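Local atomic coordinates of solute-binding protein (Thermoactinomyces vulgaris, PDB entry 2ZYO), a protein that binds maltodextrins such as maltotetraose and probably delivers them to a membrane transporter for uptake into the cell. Residues A[97-102]-A[299-304]; A[254-257]-A[261-264]; A[368-371]-A[376-379]; A[151-156]-A[165-170]. All coordinates share one frame; numbering follows the deposited sequence.

Contact 1: A[97-102]-A[299-304]; sequences IQVDNS and LMQFLT
In the periplasmic-binding-protein fold of this chain, the C-terminal end of helix 293-302 packs against the loop that leads into helix 101-104, and Ile-97 and Val-99 of the loop meet Met-300 and Gln-301 of the helix. The thioether does most of the touching. CG2 of Ile-97 lies 3.7 Å from CE of Met-300, while CG2 and CD1 of Ile-97 both approach SD of Met-300 to 4.0 Å, so the sulfur sits against two branches of one side chain. CG of Met-300 points away from its own N (chi1 -174°), and the chain bends only at its last torsion (chi3 -70°), running across the isoleucine; an unbranched, flexible chain suits such a fit. Nearer the surface, Val-99 and Gln-301 lie alongside in opposite senses, with CG1 of Val-99 4.0 Å from NE2 of Gln-301. That contact is van der Waals only: the amide nitrogen gives its hydrogen bond to the carbonyl oxygen of Thr-297, one turn back. Ile-97 also rests on Leu-121 and Leu-124 of strand 120-136 and on Leu-286 of strand 278-287, and Met-300 reaches Leu-77 of strand 77-81 and Trp-284 of strand 278-287.

Contact 2: A[254-257]-A[261-264]; sequences DYQA and NVGV
Val-262, the first residue of strand 262-265, packs its CG2 methyl into the angle between Tyr-255 and Gln-256 at the end of helix 252-257. Of the three residues the valine has the most surface buried here, and this one branch makes both of its close contacts: CG2 lies 3.9 Å from CB of Tyr-255 and 4.1 Å from CG of Gln-256. The chi1 of 178° turns CG2 to the helix. Valine suits the strand, where beta-branching is well tolerated, and its short methyl reaches the helix without a long, flexible chain.

Tyr-255 touches the strand through its CB, not its ring. The ring carries its hydroxyl on to Asn-234 and Asn-247, which both hydrogen-bond OH, and meets the ring of Phe-237 along the way. Gln-256 works in two ways. Its aliphatic part passes across the valine, and its amide reaches further to a water molecule that accepts from NE2 of Gln-256 at 3.0 Å and from the backbone N of Val-262 at 3.0 Å. The water thus bridges helix and strand where no direct hydrogen bond joins them.

Helix and strand follow each other along the chain through a short connection. Gly-263 is backbone-bonded to Tyr-135 of strand 120-136, and Asn-261 to Lys-137 just beyond it; Ile-134 of that strand touches Tyr-255 and Val-262, while Val-336, in a loop, touches Val-262 and Gln-256.

Contact 3: A[368-371]-A[376-379]; sequences TFVA and TPEQ
Val-370, near the end of helix 360-371, meets the start of helix 377-394, the two being consecutive helices joined by a short connection. From its CB, which points toward the second helix, the side chain divides into two methyls that meet different groups. CG2 stands beside the backbone N and comes down on the backbone of the next helix: it lies 3.9 Å from CA and 4.1 Å from N of Pro-377, and 4.2 Å from the carbonyl oxygen of Thr-376. CG1, anti to the backbone N (chi1 173°), meets the proline ring itself, more loosely, at 4.4 Å from CG of Pro-377. A valine therefore spans backbone and ring at once, being short enough for the close approach of the two chains, whose CA atoms come within 6.0 Å at Val-370 and Thr-376.

Pro-377 suits the first turn of a helix, where its missing N-H costs no hydrogen bond and its ring restricts the backbone. The residue before it, Thr-376, is the N-cap. Its OG1 accepts from N of Gln-379 at 3.2 Å, and the carboxamide of Gln-379 replies, its OE1 taking the N-H of Thr-376 at 3.0 Å in an almost straight bond (174°). These reciprocal bonds make a capping box. Met-212 and Asn-213 of helix 206-220 touch the proline, and Gln-216 of the same helix touches the valine.

Between the two helices the contact is van der Waals, methyls against the proline ring and backbone, with no hydrogen bond between the segments; the polar bonds lie within 376-379, where the box gives partners to N of Thr-376 and N of Gln-379 at the start of the helix.

Contact 4: A[151-156]-A[165-170]; sequences FQYAKA and YGVLFE
The chain at 165-170 turns a corner at Gly-166 and Val-167, and there it passes close to helix 147-157, the CA atoms of Ala-154 and Gly-166 lying 4.9 Å apart. With no side chain, Gly-166 lets the ring of Tyr-153 come near, CE2 of Tyr-153 standing only 3.5 Å from CA of Gly-166. The carbonyl oxygen of Gly-166 lies at the edge of that ring and in its plane, 3.5 Å from CE2 of Tyr-153. A chi1 of -173° swings the tyrosine ring away from its own N and brings the CD2-CE2 edge to the bend.

Next along the chain, Val-167 continues the contact with its CG2, which meets the same ring near its plane, 3.8 Å from CD2 of Tyr-153. This methyl also lies 4.0 Å from CB of Ala-154, and CB of Val-167 is 3.9 Å from that same alanine carbon. Alanine suits the helix face, since its small methyl brings Val-167 close to the helix.

Helix 147-157 and strand 165-169 are consecutive elements of the alpha/beta architecture of a solute-binding protein, and strand 165-169, broken by this corner, pairs in parallel with 242-247 in the mixed sheet. The corner is tied down from the intervening loop by Asn-158, whose OD1 accepts from the backbone N of Gly-166 and whose ND2 donates to the carbonyl oxygen of Val-167. Ala-243 of strand 242-247 and Met-140 also touch Tyr-153.

How the contacts relate
Contacts 2 and 4 are nested along the chain inside the long loop that contact 1 closes, whereas contact 3 follows it. Contacts 2 and 4 reach the same mixed sheet, through strands 262-265 and 165-169, and their nearest atoms are about 7 Å apart. Contact 3 lies about 9 Å from contact 4 at the nearest atoms; contact 1 is remote, its centre 44 Å from that of contact 4 and 46 Å from that of contact 3, beyond the chain's centre. None forms the sugar pocket, but Tyr-255 of contact 2 has its side chain about 11 Å from a bound glucose unit, and Glu-170 in the 165-170 segment hydrogen-bonds the pocket residue Asn-173.

Contact 1: A[97-102]-A[299-304]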
loop_
_atom_site.group_PDB
_atom_site.type_symbol
_atom_site.label_atom_id
_atom_site.label_comp_id
_atom_site.label_asym_id
_atom_site.label_seq_id
_atom_site.Cartn_x
_atom_site.Cartn_y
_atom_site.Cartn_z
ATOM N N ILE A 97 -0.475 -19.524 -8.231
ATOM C CA ILE A 97 -1.274 -20.440 -7.429
ATOM C C ILE A 97 -2.508 -20.859 -8.214
ATOM O O ILE A 97 -3.026 -20.097 -9.037
ATOM C CB ILE A 97 -1.669 -19.865 -6.042
ATOM C CG1 ILE A 97 -2.412 -18.530 -6.175
ATOM C CG2 ILE A 97 -0.432 -19.731 -5.157
ATOM C CD1 ILE A 97 -3.199 -18.139 -4.924
ATOM N N GLN A 98 -2.957 -22.081 -7.965
ATOM C CA GLN A 98 -4.145 -22.604 -8.610
ATOM C C GLN A 98 -5.229 -22.830 -7.567
ATOM O O GLN A 98 -5.219 -23.827 -6.837
ATOM C CB GLN A 98 -3.819 -23.885 -9.382
ATOM C CG GLN A 98 -2.864 -23.653 -10.545
ATOM C CD GLN A 98 -2.578 -24.913 -11.326
ATOM O OE1 GLN A 98 -1.713 -25.708 -10.952
ATOM N NE2 GLN A 98 -3.297 -25.101 -12.429
ATOM N N VAL A 99 -6.138 -21.863 -7.482
ATOM C CA VAL A 99 -7.302 -21.941 -6.607
ATOM C C VAL A 99 -8.556 -21.593 -7.400
ATOM O O VAL A 99 -8.481 -20.892 -8.414
ATOM C CB VAL A 99 -7.179 -21.004 -5.367
ATOM C CG1 VAL A 99 -6.014 -21.426 -4.478
ATOM C CG2 VAL A 99 -7.039 -19.538 -5.783
ATOM N N ASP A 100 -9.702 -22.087 -6.941
ATOM C CA ASP A 100 -10.976 -21.827 -7.605
ATOM C C ASP A 100 -11.399 -20.379 -7.409
ATOM O O ASP A 100 -10.930 -19.707 -6.488
ATOM C CB ASP A 100 -12.065 -22.756 -7.061
ATOM C CG ASP A 100 -11.721 -24.227 -7.216
ATOM O OD1 ASP A 100 -10.979 -24.581 -8.156
ATOM O OD2 ASP A 100 -12.207 -25.033 -6.394
ATOM N N ASN A 101 -12.293 -19.903 -8.273
ATOM C CA ASN A 101 -12.835 -18.550 -8.149
ATOM C C ASN A 101 -13.510 -18.315 -6.798
ATOM O O ASN A 101 -13.488 -17.199 -6.276
ATOM C CB ASN A 101 -13.803 -18.242 -9.295
ATOM C CG ASN A 101 -14.196 -16.773 -9.350
ATOM O OD1 ASN A 101 -15.370 -16.429 -9.204
ATOM N ND2 ASN A 101 -13.215 -15.899 -9.552
ATOM N N SER A 102 -14.091 -19.374 -6.234
ATOM C CA SER A 102 -14.731 -19.309 -4.918
ATOM C C SER A 102 -13.737 -18.916 -3.827
ATOM O O SER A 102 -14.098 -18.234 -2.868
ATOM C CB SER A 102 -15.397 -20.645 -4.571
ATOM O OG SER A 102 -14.438 -21.674 -4.399
ATOM N N LEU A 299 -1.585 -24.805 2.507
ATOM C CA LEU A 299 -1.111 -24.036 3.657
ATOM C C LEU A 299 -1.453 -22.553 3.498
ATOM O O LEU A 299 -1.922 -21.913 4.440
ATOM C CB LEU A 299 0.398 -24.233 3.868
ATOM C CG LEU A 299 1.114 -23.346 4.897
ATOM C CD1 LEU A 299 0.575 -23.527 6.317
ATOM C CD2 LEU A 299 2.603 -23.616 4.854
ATOM N N MET A 300 -1.226 -22.016 2.301
ATOM C CA MET A 300 -1.520 -20.613 2.020
ATOM C C MET A 300 -2.982 -20.273 2.297
ATOM O O MET A 300 -3.287 -19.218 2.854
ATOM C CB MET A 300 -1.171 -20.265 0.575
ATOM C CG MET A 300 -1.312 -18.782 0.270
ATOM S SD MET A 300 -1.167 -18.365 -1.473
ATOM C CE MET A 300 0.580 -18.660 -1.757
ATOM N N GLN A 301 -3.880 -21.167 1.889
ATOM C CA GLN A 301 -5.307 -21.000 2.156
ATOM C C GLN A 301 -5.601 -21.077 3.652
ATOM O O GLN A 301 -6.407 -20.303 4.174
ATOM C CB GLN A 301 -6.129 -22.045 1.400
ATOM C CG GLN A 301 -6.176 -21.821 -0.095
ATOM C CD GLN A 301 -6.776 -22.995 -0.834
ATOM O OE1 GLN A 301 -7.995 -23.112 -0.945
ATOM N NE2 GLN A 301 -5.919 -23.865 -1.354
ATOM N N PHE A 302 -4.938 -22.005 4.337
ATOM C CA PHE A 302 -5.118 -22.167 5.778
ATOM C C PHE A 302 -4.710 -20.900 6.530
ATOM O O PHE A 302 -5.356 -20.512 7.505
ATOM C CB PHE A 302 -4.337 -23.384 6.290
ATOM C CG PHE A 302 -4.664 -23.758 7.705
ATOM C CD1 PHE A 302 -5.698 -24.647 7.985
ATOM C CD2 PHE A 302 -3.938 -23.220 8.764
ATOM C CE1 PHE A 302 -6.006 -24.991 9.300
ATOM C CE2 PHE A 302 -4.243 -23.558 10.081
ATOM C CZ PHE A 302 -5.276 -24.444 10.346
ATOM N N LEU A 303 -3.649 -20.249 6.052
ATOM C CA LEU A 303 -3.127 -19.037 6.687
ATOM C C LEU A 303 -3.954 -17.788 6.381
ATOM O O LEU A 303 -3.755 -16.749 7.008
ATOM C CB LEU A 303 -1.671 -18.795 6.272
ATOM C CG LEU A 303 -0.612 -19.837 6.650
ATOM C CD1 LEU A 303 0.719 -19.480 6.012
ATOM C CD2 LEU A 303 -0.462 -19.972 8.163
ATOM N N THR A 304 -4.863 -17.892 5.411
ATOM C CA THR A 304 -5.651 -16.740 4.964
ATOM C C THR A 304 -7.162 -16.954 5.096
ATOM O O THR A 304 -7.958 -16.239 4.477
ATOM C CB THR A 304 -5.314 -16.346 3.506
ATOM O OG1 THR A 304 -5.540 -17.465 2.637
ATOM C CG2 THR A 304 -3.860 -15.897 3.384
#

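Contact 2: A[254-257]-A[261-264]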
loop_
_atom_site.group_PDB
_atom_site.type_symbol
_atom_site.label_atom_id
_atom_site.label_comp_id
_atom_site.label_asym_id
_atom_site.label_seq_id
_atom_site.Cartn_x
_atom_site.Cartn_y
_atom_site.Cartn_z
ATOM N N ASP A 254 2.378 5.206 16.648
ATOM C CA ASP A 254 3.246 6.317 17.030
ATOM C C ASP A 254 2.450 7.536 17.513
ATOM O O ASP A 254 2.817 8.162 18.510
ATOM C CB ASP A 254 4.167 6.696 15.863
ATOM C CG ASP A 254 5.273 7.660 16.266
ATOM O OD1 ASP A 254 5.736 7.609 17.425
ATOM O OD2 ASP A 254 5.688 8.466 15.407
ATOM N N TYR A 255 1.361 7.861 16.812
ATOM C CA TYR A 255 0.502 8.986 17.196
ATOM C C TYR A 255 -0.160 8.768 18.555
ATOM O O TYR A 255 -0.248 9.693 19.365
ATOM C CB TYR A 255 -0.587 9.247 16.148
ATOM C CG TYR A 255 -0.114 9.754 14.798
ATOM C CD1 TYR A 255 1.142 10.345 14.632
ATOM C CD2 TYR A 255 -0.951 9.673 13.689
ATOM C CE1 TYR A 255 1.558 10.814 13.384
ATOM C CE2 TYR A 255 -0.549 10.143 12.444
ATOM C CZ TYR A 255 0.700 10.711 12.298
ATOM O OH TYR A 255 1.083 11.169 11.058
ATOM N N GLN A 256 -0.628 7.545 18.787
ATOM C CA GLN A 256 -1.298 7.186 20.037
ATOM C C GLN A 256 -0.324 7.145 21.210
ATOM O O GLN A 256 -0.667 7.558 22.319
ATOM C CB GLN A 256 -2.023 5.848 19.895
ATOM C CG GLN A 256 -3.212 5.899 18.948
ATOM C CD GLN A 256 -3.927 4.571 18.831
ATOM O OE1 GLN A 256 -3.301 3.524 18.671
ATOM N NE2 GLN A 256 -5.249 4.611 18.899
ATOM N N ALA A 257 0.890 6.658 20.955
ATOM C CA ALA A 257 1.948 6.657 21.966
ATOM C C ALA A 257 2.296 8.078 22.413
ATOM O O ALA A 257 2.692 8.291 23.560
ATOM C CB ALA A 257 3.185 5.939 21.445
ATOM N N ASN A 261 -5.506 11.683 20.718
ATOM C CA ASN A 261 -6.766 10.973 20.542
ATOM C C ASN A 261 -7.111 11.021 19.061
ATOM O O ASN A 261 -7.549 12.051 18.540
ATOM C CB ASN A 261 -7.873 11.600 21.397
ATOM C CG ASN A 261 -9.133 10.742 21.460
ATOM O OD1 ASN A 261 -9.140 9.576 21.053
ATOM N ND2 ASN A 261 -10.210 11.322 21.978
ATOM N N VAL A 262 -6.890 9.893 18.394
ATOM C CA VAL A 262 -6.885 9.816 16.936
ATOM C C VAL A 262 -8.236 9.408 16.357
ATOM O O VAL A 262 -8.857 8.442 16.808
ATOM C CB VAL A 262 -5.790 8.823 16.444
ATOM C CG1 VAL A 262 -5.804 8.691 14.934
ATOM C CG2 VAL A 262 -4.408 9.254 16.926
ATOM N N GLY A 263 -8.684 10.165 15.360
ATOM C CA GLY A 263 -9.809 9.767 14.524
ATOM C C GLY A 263 -9.313 9.499 13.116
ATOM O O GLY A 263 -8.282 10.038 12.707
ATOM N N VAL A 264 -10.032 8.653 12.381
ATOM C CA VAL A 264 -9.700 8.359 10.984
ATOM C C VAL A 264 -10.959 8.339 10.121
ATOM O O VAL A 264 -11.925 7.636 10.429
ATOM C CB VAL A 264 -8.941 7.011 10.820
ATOM C CG1 VAL A 264 -8.506 6.813 9.370
ATOM C CG2 VAL A 264 -7.729 6.944 11.744
HETATM O O HOH W 1 -6.367 7.304 19.715
#

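Contact 3: A[368-371]-A[376-379]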
loop_
_atom_site.group_PDB
_atom_site.type_symbol
_atom_site.label_atom_id
_atom_site.label_comp_id
_atom_site.label_asym_id
_atom_site.label_seq_id
_atom_site.Cartn_x
_atom_site.Cartn_y
_atom_site.Cartn_z
ATOM N N THR A 368 8.841 18.476 -5.911
ATOM C CA THR A 368 9.765 19.398 -5.244
ATOM C C THR A 368 9.984 20.672 -6.062
ATOM O O THR A 368 9.905 21.777 -5.518
ATOM C CB THR A 368 11.113 18.709 -4.923
ATOM O OG1 THR A 368 10.895 17.680 -3.954
ATOM C CG2 THR A 368 12.124 19.701 -4.358
ATOM N N PHE A 369 10.240 20.518 -7.361
ATOM C CA PHE A 369 10.481 21.671 -8.232
ATOM C C PHE A 369 9.266 22.600 -8.290
ATOM O O PHE A 369 9.414 23.824 -8.310
ATOM C CB PHE A 369 10.901 21.236 -9.645
ATOM C CG PHE A 369 12.149 20.390 -9.682
ATOM C CD1 PHE A 369 13.243 20.687 -8.867
ATOM C CD2 PHE A 369 12.238 19.306 -10.547
ATOM C CE1 PHE A 369 14.394 19.901 -8.904
ATOM C CE2 PHE A 369 13.384 18.517 -10.592
ATOM C CZ PHE A 369 14.463 18.815 -9.771
ATOM N N VAL A 370 8.071 22.011 -8.299
ATOM C CA VAL A 370 6.825 22.778 -8.271
ATOM C C VAL A 370 6.624 23.464 -6.914
ATOM O O VAL A 370 6.311 24.656 -6.860
ATOM C CB VAL A 370 5.597 21.894 -8.636
ATOM C CG1 VAL A 370 4.292 22.652 -8.433
ATOM C CG2 VAL A 370 5.699 21.418 -10.073
ATOM N N ALA A 371 6.826 22.710 -5.832
ATOM C CA ALA A 371 6.668 23.217 -4.464
ATOM C C ALA A 371 7.563 24.419 -4.179
ATOM O O ALA A 371 7.157 25.355 -3.491
ATOM C CB ALA A 371 6.948 22.114 -3.459
ATOM N N THR A 376 7.133 25.352 -13.519
ATOM C CA THR A 376 5.682 25.243 -13.629
ATOM C C THR A 376 5.304 23.758 -13.606
ATOM O O THR A 376 6.138 22.908 -13.924
ATOM C CB THR A 376 5.141 25.885 -14.930
ATOM O OG1 THR A 376 5.600 25.138 -16.064
ATOM C CG2 THR A 376 5.584 27.344 -15.055
ATOM N N PRO A 377 4.059 23.438 -13.207
ATOM C CA PRO A 377 3.564 22.063 -13.289
ATOM C C PRO A 377 3.864 21.373 -14.626
ATOM O O PRO A 377 4.378 20.254 -14.627
ATOM C CB PRO A 377 2.059 22.235 -13.083
ATOM C CG PRO A 377 1.978 23.384 -12.147
ATOM C CD PRO A 377 3.052 24.334 -12.609
ATOM N N GLU A 378 3.567 22.044 -15.739
ATOM C CA GLU A 378 3.785 21.482 -17.077
ATOM C C GLU A 378 5.259 21.167 -17.343
ATOM O O GLU A 378 5.582 20.088 -17.841
ATOM C CB GLU A 378 3.238 22.422 -18.156
ATOM C CG GLU A 378 3.274 21.857 -19.576
ATOM C CD GLU A 378 2.740 22.835 -20.607
ATOM O OE1 GLU A 378 1.547 23.204 -20.525
ATOM O OE2 GLU A 378 3.515 23.236 -21.505
ATOM N N GLN A 379 6.139 22.112 -17.008
ATOM C CA GLN A 379 7.584 21.955 -17.204
ATOM C C GLN A 379 8.149 20.807 -16.368
ATOM O O GLN A 379 8.928 19.992 -16.868
ATOM C CB GLN A 379 8.325 23.256 -16.866
ATOM C CG GLN A 379 8.100 24.408 -17.842
ATOM C CD GLN A 379 8.568 25.753 -17.294
ATOM O OE1 GLN A 379 8.620 25.965 -16.078
ATOM N NE2 GLN A 379 8.905 26.670 -18.195
#

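Contact 4: A[151-156]-A[165-170]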
loop_
_atom_site.group_PDB
_atom_site.type_symbol
_atom_site.label_atom_id
_atom_site.label_comp_id
_atom_site.label_asym_id
_atom_site.label_seq_id
_atom_site.Cartn_x
_atom_site.Cartn_y
_atom_site.Cartn_z
ATOM N N PHE A 151 -9.639 22.043 1.733
ATOM C CA PHE A 151 -8.615 22.987 1.306
ATOM C C PHE A 151 -8.819 24.376 1.909
ATOM O O PHE A 151 -7.849 25.034 2.287
ATOM C CB PHE A 151 -8.505 23.068 -0.218
ATOM C CG PHE A 151 -7.240 23.725 -0.678
ATOM C CD1 PHE A 151 -6.034 23.033 -0.634
ATOM C CD2 PHE A 151 -7.243 25.044 -1.117
ATOM C CE1 PHE A 151 -4.850 23.640 -1.034
ATOM C CE2 PHE A 151 -6.063 25.659 -1.523
ATOM C CZ PHE A 151 -4.863 24.955 -1.480
ATOM N N GLN A 152 -10.076 24.805 2.000
ATOM C CA GLN A 152 -10.426 26.058 2.674
ATOM C C GLN A 152 -9.970 26.029 4.134
ATOM O O GLN A 152 -9.385 26.995 4.631
ATOM C CB GLN A 152 -11.936 26.326 2.575
ATOM C CG GLN A 152 -12.429 27.558 3.351
ATOM C CD GLN A 152 -11.743 28.850 2.934
ATOM O OE1 GLN A 152 -11.461 29.070 1.757
ATOM N NE2 GLN A 152 -11.479 29.715 3.907
ATOM N N TYR A 153 -10.230 24.906 4.802
ATOM C CA TYR A 153 -9.794 24.678 6.178
ATOM C C TYR A 153 -8.275 24.822 6.309
ATOM O O TYR A 153 -7.786 25.417 7.266
ATOM C CB TYR A 153 -10.257 23.294 6.648
ATOM C CG TYR A 153 -10.018 22.999 8.113
ATOM C CD1 TYR A 153 -10.936 23.400 9.084
ATOM C CD2 TYR A 153 -8.885 22.302 8.527
ATOM C CE1 TYR A 153 -10.722 23.126 10.433
ATOM C CE2 TYR A 153 -8.660 22.025 9.873
ATOM C CZ TYR A 153 -9.581 22.438 10.818
ATOM O OH TYR A 153 -9.363 22.159 12.149
ATOM N N ALA A 154 -7.534 24.285 5.340
ATOM C CA ALA A 154 -6.075 24.416 5.325
ATOM C C ALA A 154 -5.636 25.868 5.113
ATOM O O ALA A 154 -4.756 26.363 5.818
ATOM C CB ALA A 154 -5.466 23.507 4.269
ATOM N N LYS A 155 -6.253 26.546 4.148
ATOM C CA LYS A 155 -5.946 27.952 3.871
ATOM C C LYS A 155 -6.190 28.846 5.084
ATOM O O LYS A 155 -5.405 29.752 5.364
ATOM C CB LYS A 155 -6.766 28.467 2.690
ATOM C CG LYS A 155 -6.321 27.944 1.336
ATOM C CD LYS A 155 -6.942 28.752 0.203
ATOM C CE LYS A 155 -8.451 28.542 0.124
ATOM N NZ LYS A 155 -9.076 29.330 -0.970
ATOM N N ALA A 156 -7.279 28.579 5.798
ATOM C CA ALA A 156 -7.658 29.386 6.955
ATOM C C ALA A 156 -6.795 29.106 8.187
ATOM O O ALA A 156 -6.484 30.021 8.945
ATOM C CB ALA A 156 -9.133 29.186 7.279
ATOM N N TYR A 165 -1.042 23.780 12.129
ATOM C CA TYR A 165 -1.677 23.491 10.845
ATOM C C TYR A 165 -3.094 22.961 10.991
ATOM O O TYR A 165 -3.407 22.248 11.942
ATOM C CB TYR A 165 -0.846 22.475 10.055
ATOM C CG TYR A 165 0.485 23.010 9.595
ATOM C CD1 TYR A 165 0.619 23.621 8.348
ATOM C CD2 TYR A 165 1.613 22.914 10.410
ATOM C CE1 TYR A 165 1.842 24.123 7.925
ATOM C CE2 TYR A 165 2.837 23.413 9.996
ATOM C CZ TYR A 165 2.945 24.013 8.755
ATOM O OH TYR A 165 4.161 24.507 8.347
ATOM N N GLY A 166 -3.945 23.323 10.036
ATOM C CA GLY A 166 -5.248 22.689 9.887
ATOM C C GLY A 166 -5.106 21.359 9.170
ATOM O O GLY A 166 -5.630 20.341 9.623
ATOM N N VAL A 167 -4.406 21.378 8.035
ATOM C CA VAL A 167 -4.120 20.163 7.270
ATOM C C VAL A 167 -2.659 20.177 6.834
ATOM O O VAL A 167 -2.187 21.143 6.231
ATOM C CB VAL A 167 -5.026 20.012 6.019
ATOM C CG1 VAL A 167 -4.859 18.620 5.406
ATOM C CG2 VAL A 167 -6.490 20.266 6.362
ATOM N N LEU A 168 -1.957 19.092 7.146
ATOM C CA LEU A 168 -0.550 18.943 6.801
ATOM C C LEU A 168 -0.309 17.524 6.311
ATOM O O LEU A 168 -0.735 16.566 6.950
ATOM C CB LEU A 168 0.320 19.239 8.027
ATOM C CG LEU A 168 1.835 19.033 7.958
ATOM C CD1 LEU A 168 2.492 19.992 6.972
ATOM C CD2 LEU A 168 2.430 19.208 9.347
ATOM N N PHE A 169 0.367 17.388 5.175
ATOM C CA PHE A 169 0.746 16.068 4.673
ATOM C C PHE A 169 1.929 16.153 3.719
ATOM O O PHE A 169 2.390 17.252 3.394
ATOM C CB PHE A 169 -0.458 15.322 4.057
ATOM C CG PHE A 169 -0.856 15.790 2.677
ATOM C CD1 PHE A 169 -0.585 15.000 1.560
ATOM C CD2 PHE A 169 -1.539 16.994 2.496
ATOM C CE1 PHE A 169 -0.963 15.411 0.284
ATOM C CE2 PHE A 169 -1.921 17.413 1.220
ATOM C CZ PHE A 169 -1.632 16.618 0.112
ATOM N N GLU A 170 2.423 14.991 3.291
ATOM C CA GLU A 170 3.546 14.906 2.359
ATOM C C GLU A 170 3.120 15.256 0.938
ATOM O O GLU A 170 3.087 14.390 0.053
ATOM C CB GLU A 170 4.165 13.509 2.393
ATOM C CG GLU A 170 5.114 13.272 3.541
ATOM C CD GLU A 170 5.948 12.027 3.334
ATOM O OE1 GLU A 170 6.755 11.999 2.379
ATOM O OE2 GLU A 170 5.793 11.079 4.126
#